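ADP-ribosylating toxin CARDS (Mycoplasma pneumoniae, PDB 4TLV) transfers the ADP-ribosyl group from NAD(+) to multiple target proteins in vitro, enters mammalian cells and causes their vacuolization, acting as the main virulence factor of the bacterium. Local coordinates at residues I333-T338 against L352-V357; L290-Q295 against T313-D318. One frame throughout, in Å; residues are numbered along the deposited sequence.

Both contacts belong to the D2 domain, a beta trefoil, and they follow one another in series: contact 2 (290-295 with 313-318) closes before contact 1 (333-338 with 352-357) opens. Their centres are about 10 Å apart. Contact 1 is part of the hairpin of strands 335-340 and 348-354, which shares a branched antiparallel sheet with strand 287-293 of contact 2; strand 315-317 pairs instead with 323-325. The two meet through apolar side chains: Leu335 packs on Pro294, Leu352 on Ala292, and Leu337 on both Leu290 and Phe315. Contact 1 thus supplies leucines to the same hydrophobic interior that receives the Phe315 ring.

Contact 1 (I333-T338 against L352-V357); sequences ISLSLT and LSVSAV
Ser336 and Ser353 form an antiparallel hydrogen-bonded pair where strands 335-338 and 352-354 run alongside: Ser336 N reaches Ser353 O at 2.9 Å, and Ser353 N returns to Ser336 O at 3.1 Å. Beyond the end of strand 348-354, Ser355 N still finds Ser334 O at 2.9 Å; the N-H points almost straight at the oxygen, yet the donor stands 41° above the carbonyl plane.

Hydroxyls form a second layer of bonds. Ser355 OG sits between two of them, 2.8 Å from Ser334 OG and 2.7 Å from Ser336 OG, and so links them, giving all three buried groups a polar partner. Ser334 OG lies anti to its backbone nitrogen (chi1 171°), which carries it across to this shared partner. Farther along, Thr338 OG1 and Ser353 OG are hydrogen-bonded at 2.7 Å, and Gln362 adds a weak bond to Ser353 OG.

Apolar contacts come from branch ends. Leu352 splits its methyls between two neighbours, CD1 meeting Leu335 CD1 at 4.0 Å and CD2 meeting Leu337 CD1 at 3.9 Å. Ile333 CD1 touches Val354 CG2, the two side chains crossing near a right angle. Together these interactions build an antiparallel beta hairpin of the D2 beta trefoil, with Leu337 and Leu352 on one face of the sheet and its Ile333-Val354 end lying against Val485 and Phe441 of D3.

Contact 2 (L290-Q295 against T313-D318); sequences LQADPQ and TIFFWD
Leu290 turns CG away from its backbone nitrogen (chi1 -176°), while Phe315 swings its ring to the side of its own nitrogen (chi1 -61°), and the two side chains meet at about a right angle. Leu290 CD2 consequently stands over the middle of the Phe315 ring, 4.0 Å from its centroid and only 7° off the ring normal, a CH-pi contact. CG of the same leucine rests over this face too, 4.0 Å from Phe315 CE1.

The rim of the ring faces the strand backbone. Ala292 CB lies near the ring plane, 3.8 Å from Phe315 CZ, and Ala292 N is also at this edge. Phe315 is therefore covered on one face by leucine and bordered by the next two residues of 290-295. Leu325 contributes a further apolar contact to the ring.

Nearer the surface, Gln291 and Thr313 run side by side in the same direction, with Gln291 NE2 4.1 Å from Thr313 CG2. No direct hydrogen bond joins the two segments, although Ala292 makes a backbone bond to Gln312, just before 313-318. A water lies 2.7 Å from Leu290 O and 2.7 Å from Thr313 O. Between the two segments the direct contact is thus largely apolar, centred on the Phe315 ring, with the water bridging two carbonyl oxygens, both acceptors, by donating to each.

Contact 1 (I333-T338 against L352-V357)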
# COMPACT_ATOMS: atom_id res chain seq x y z
N ILE A 333 -16.06 1.35 8.01
CA ILE A 333 -15.07 1.68 6.99
C ILE A 333 -14.37 3.01 7.27
O ILE A 333 -14.89 3.89 7.96
CB ILE A 333 -15.61 1.62 5.56
CG1 ILE A 333 -16.73 2.62 5.38
CG2 ILE A 333 -16.03 0.18 5.16
CD1 ILE A 333 -17.59 2.32 4.18
N SER A 334 -13.16 3.10 6.74
CA SER A 334 -12.30 4.26 6.87
C SER A 334 -12.43 5.06 5.58
O SER A 334 -12.64 4.48 4.52
CB SER A 334 -10.85 3.78 7.04
OG SER A 334 -9.94 4.86 6.98
N LEU A 335 -12.34 6.39 5.68
CA LEU A 335 -12.42 7.27 4.51
C LEU A 335 -11.15 8.10 4.33
O LEU A 335 -10.57 8.56 5.31
CB LEU A 335 -13.62 8.20 4.65
CG LEU A 335 -14.99 7.50 4.72
CD1 LEU A 335 -16.05 8.46 5.31
CD2 LEU A 335 -15.41 6.97 3.34
N SER A 336 -10.75 8.29 3.07
CA SER A 336 -9.51 8.99 2.71
C SER A 336 -9.79 10.07 1.66
O SER A 336 -10.70 9.93 0.85
CB SER A 336 -8.51 7.99 2.10
OG SER A 336 -8.02 7.10 3.08
N LEU A 337 -9.00 11.15 1.71
CA LEU A 337 -9.02 12.17 0.68
C LEU A 337 -8.66 11.56 -0.66
O LEU A 337 -7.67 10.83 -0.77
CB LEU A 337 -8.01 13.28 1.01
CG LEU A 337 -8.57 14.44 1.84
CD1 LEU A 337 -9.19 13.99 3.15
CD2 LEU A 337 -7.50 15.51 2.08
N THR A 338 -9.46 11.86 -1.67
CA THR A 338 -9.30 11.23 -2.97
C THR A 338 -9.36 12.32 -4.04
O THR A 338 -10.27 13.16 -4.02
CB THR A 338 -10.42 10.19 -3.19
OG1 THR A 338 -10.44 9.27 -2.09
CG2 THR A 338 -10.22 9.42 -4.48
N LEU A 352 -14.15 12.53 -0.36
CA LEU A 352 -13.81 11.31 0.38
C LEU A 352 -14.16 10.07 -0.43
O LEU A 352 -15.09 10.09 -1.24
CB LEU A 352 -14.54 11.27 1.73
CG LEU A 352 -14.19 12.33 2.77
CD1 LEU A 352 -15.01 12.07 4.04
CD2 LEU A 352 -12.69 12.31 3.07
N SER A 353 -13.40 9.00 -0.23
CA SER A 353 -13.84 7.67 -0.63
C SER A 353 -13.26 6.61 0.30
O SER A 353 -12.42 6.91 1.15
CB SER A 353 -13.52 7.36 -2.10
OG SER A 353 -12.14 7.22 -2.29
N VAL A 354 -13.74 5.38 0.17
CA VAL A 354 -13.30 4.30 1.05
C VAL A 354 -11.78 4.12 0.95
O VAL A 354 -11.24 3.96 -0.15
CB VAL A 354 -14.03 2.99 0.70
CG1 VAL A 354 -13.44 1.78 1.47
CG2 VAL A 354 -15.51 3.12 1.03
N SER A 355 -11.10 4.14 2.09
CA SER A 355 -9.63 4.01 2.11
C SER A 355 -9.20 2.69 1.48
O SER A 355 -9.68 1.64 1.87
CB SER A 355 -9.10 4.05 3.56
OG SER A 355 -9.58 5.19 4.26
N ALA A 356 -8.28 2.75 0.52
CA ALA A 356 -7.86 1.56 -0.21
C ALA A 356 -6.36 1.64 -0.40
O ALA A 356 -5.85 2.67 -0.82
CB ALA A 356 -8.52 1.53 -1.58
N VAL A 357 -5.66 0.54 -0.14
CA VAL A 357 -4.21 0.58 -0.15
C VAL A 357 -3.63 0.69 -1.55
O VAL A 357 -2.47 1.07 -1.71
CB VAL A 357 -3.58 -0.62 0.58
CG1 VAL A 357 -3.97 -0.60 2.05
CG2 VAL A 357 -4.00 -1.93 -0.09

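Contact 2 (L290-Q295 against T313-D318)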
# COMPACT_ATOMS: atom_id res chain seq x y z
N LEU A 290 -8.84 22.20 7.26
CA LEU A 290 -9.37 21.11 6.47
C LEU A 290 -10.47 20.41 7.26
O LEU A 290 -10.28 20.10 8.44
CB LEU A 290 -8.25 20.12 6.17
CG LEU A 290 -8.61 18.95 5.26
CD1 LEU A 290 -8.93 19.47 3.84
CD2 LEU A 290 -7.45 17.96 5.23
N GLN A 291 -11.61 20.15 6.62
CA GLN A 291 -12.69 19.42 7.28
C GLN A 291 -13.38 18.48 6.30
O GLN A 291 -13.26 18.65 5.09
CB GLN A 291 -13.70 20.41 7.89
CG GLN A 291 -13.12 21.23 9.02
CD GLN A 291 -14.10 22.16 9.65
OE1 GLN A 291 -15.25 22.23 9.24
NE2 GLN A 291 -13.65 22.88 10.68
N ALA A 292 -14.08 17.47 6.80
CA ALA A 292 -14.76 16.52 5.91
C ALA A 292 -15.99 15.91 6.55
O ALA A 292 -16.09 15.83 7.78
CB ALA A 292 -13.78 15.43 5.40
N ASP A 293 -16.93 15.47 5.73
CA ASP A 293 -18.21 15.00 6.26
C ASP A 293 -18.55 13.63 5.67
O ASP A 293 -18.81 13.52 4.48
CB ASP A 293 -19.33 15.99 5.90
CG ASP A 293 -20.68 15.64 6.57
OD1 ASP A 293 -20.89 14.46 6.93
OD2 ASP A 293 -21.52 16.54 6.74
N PRO A 294 -18.54 12.58 6.50
CA PRO A 294 -18.80 11.24 5.96
C PRO A 294 -20.24 11.03 5.49
O PRO A 294 -20.52 10.04 4.82
CB PRO A 294 -18.54 10.30 7.15
CG PRO A 294 -17.86 11.14 8.18
CD PRO A 294 -18.29 12.56 7.95
N GLN A 295 -21.14 11.94 5.86
CA GLN A 295 -22.53 11.84 5.44
C GLN A 295 -22.68 12.05 3.92
O GLN A 295 -23.54 11.46 3.28
CB GLN A 295 -23.40 12.85 6.20
CG GLN A 295 -24.91 12.64 6.05
CD GLN A 295 -25.49 13.28 4.80
OE1 GLN A 295 -24.90 14.41 4.38
NE2 GLN A 295 -26.46 12.78 4.22
N THR A 313 -12.73 16.72 11.82
CA THR A 313 -11.62 17.65 11.76
C THR A 313 -10.26 17.00 11.95
O THR A 313 -9.24 17.64 11.74
CB THR A 313 -11.76 18.75 12.84
OG1 THR A 313 -11.61 18.16 14.14
CG2 THR A 313 -13.13 19.43 12.76
N ILE A 314 -10.23 15.74 12.38
CA ILE A 314 -8.95 15.08 12.65
C ILE A 314 -8.54 14.15 11.51
O ILE A 314 -9.29 13.25 11.14
CB ILE A 314 -8.97 14.29 13.98
CG1 ILE A 314 -9.37 15.20 15.16
CG2 ILE A 314 -7.61 13.56 14.19
CD1 ILE A 314 -8.48 16.47 15.35
N PHE A 315 -7.34 14.36 10.99
CA PHE A 315 -6.82 13.57 9.88
C PHE A 315 -5.43 13.04 10.22
O PHE A 315 -4.75 13.57 11.10
CB PHE A 315 -6.72 14.40 8.59
CG PHE A 315 -8.05 14.93 8.11
CD1 PHE A 315 -8.57 16.09 8.66
CD2 PHE A 315 -8.77 14.28 7.12
CE1 PHE A 315 -9.79 16.60 8.25
CE2 PHE A 315 -10.00 14.78 6.69
CZ PHE A 315 -10.51 15.95 7.26
N PHE A 316 -5.02 11.98 9.52
CA PHE A 316 -3.65 11.53 9.58
C PHE A 316 -3.18 11.08 8.21
O PHE A 316 -3.99 10.71 7.36
CB PHE A 316 -3.47 10.41 10.63
CG PHE A 316 -4.28 9.17 10.36
CD1 PHE A 316 -3.78 8.17 9.53
CD2 PHE A 316 -5.50 8.97 10.99
CE1 PHE A 316 -4.51 7.01 9.29
CE2 PHE A 316 -6.24 7.80 10.77
CZ PHE A 316 -5.74 6.83 9.90
N TRP A 317 -1.87 11.13 8.00
CA TRP A 317 -1.26 10.72 6.75
C TRP A 317 -0.57 9.40 7.07
O TRP A 317 0.26 9.35 7.98
CB TRP A 317 -0.25 11.79 6.33
CG TRP A 317 0.41 11.58 4.98
CD1 TRP A 317 -0.15 11.06 3.85
CD2 TRP A 317 1.75 11.93 4.64
NE1 TRP A 317 0.79 11.03 2.83
CE2 TRP A 317 1.95 11.58 3.29
CE3 TRP A 317 2.81 12.51 5.36
CZ2 TRP A 317 3.18 11.77 2.64
CZ3 TRP A 317 4.01 12.71 4.71
CH2 TRP A 317 4.19 12.34 3.37
N ASP A 318 -0.92 8.33 6.36
CA ASP A 318 -0.38 6.99 6.66
C ASP A 318 0.70 6.51 5.68
O ASP A 318 1.04 7.21 4.73
CB ASP A 318 -1.52 5.95 6.81
CG ASP A 318 -2.16 5.56 5.47
OD1 ASP A 318 -1.56 5.75 4.39
OD2 ASP A 318 -3.29 5.02 5.51
O HOH W 1 -8.66 19.99 10.57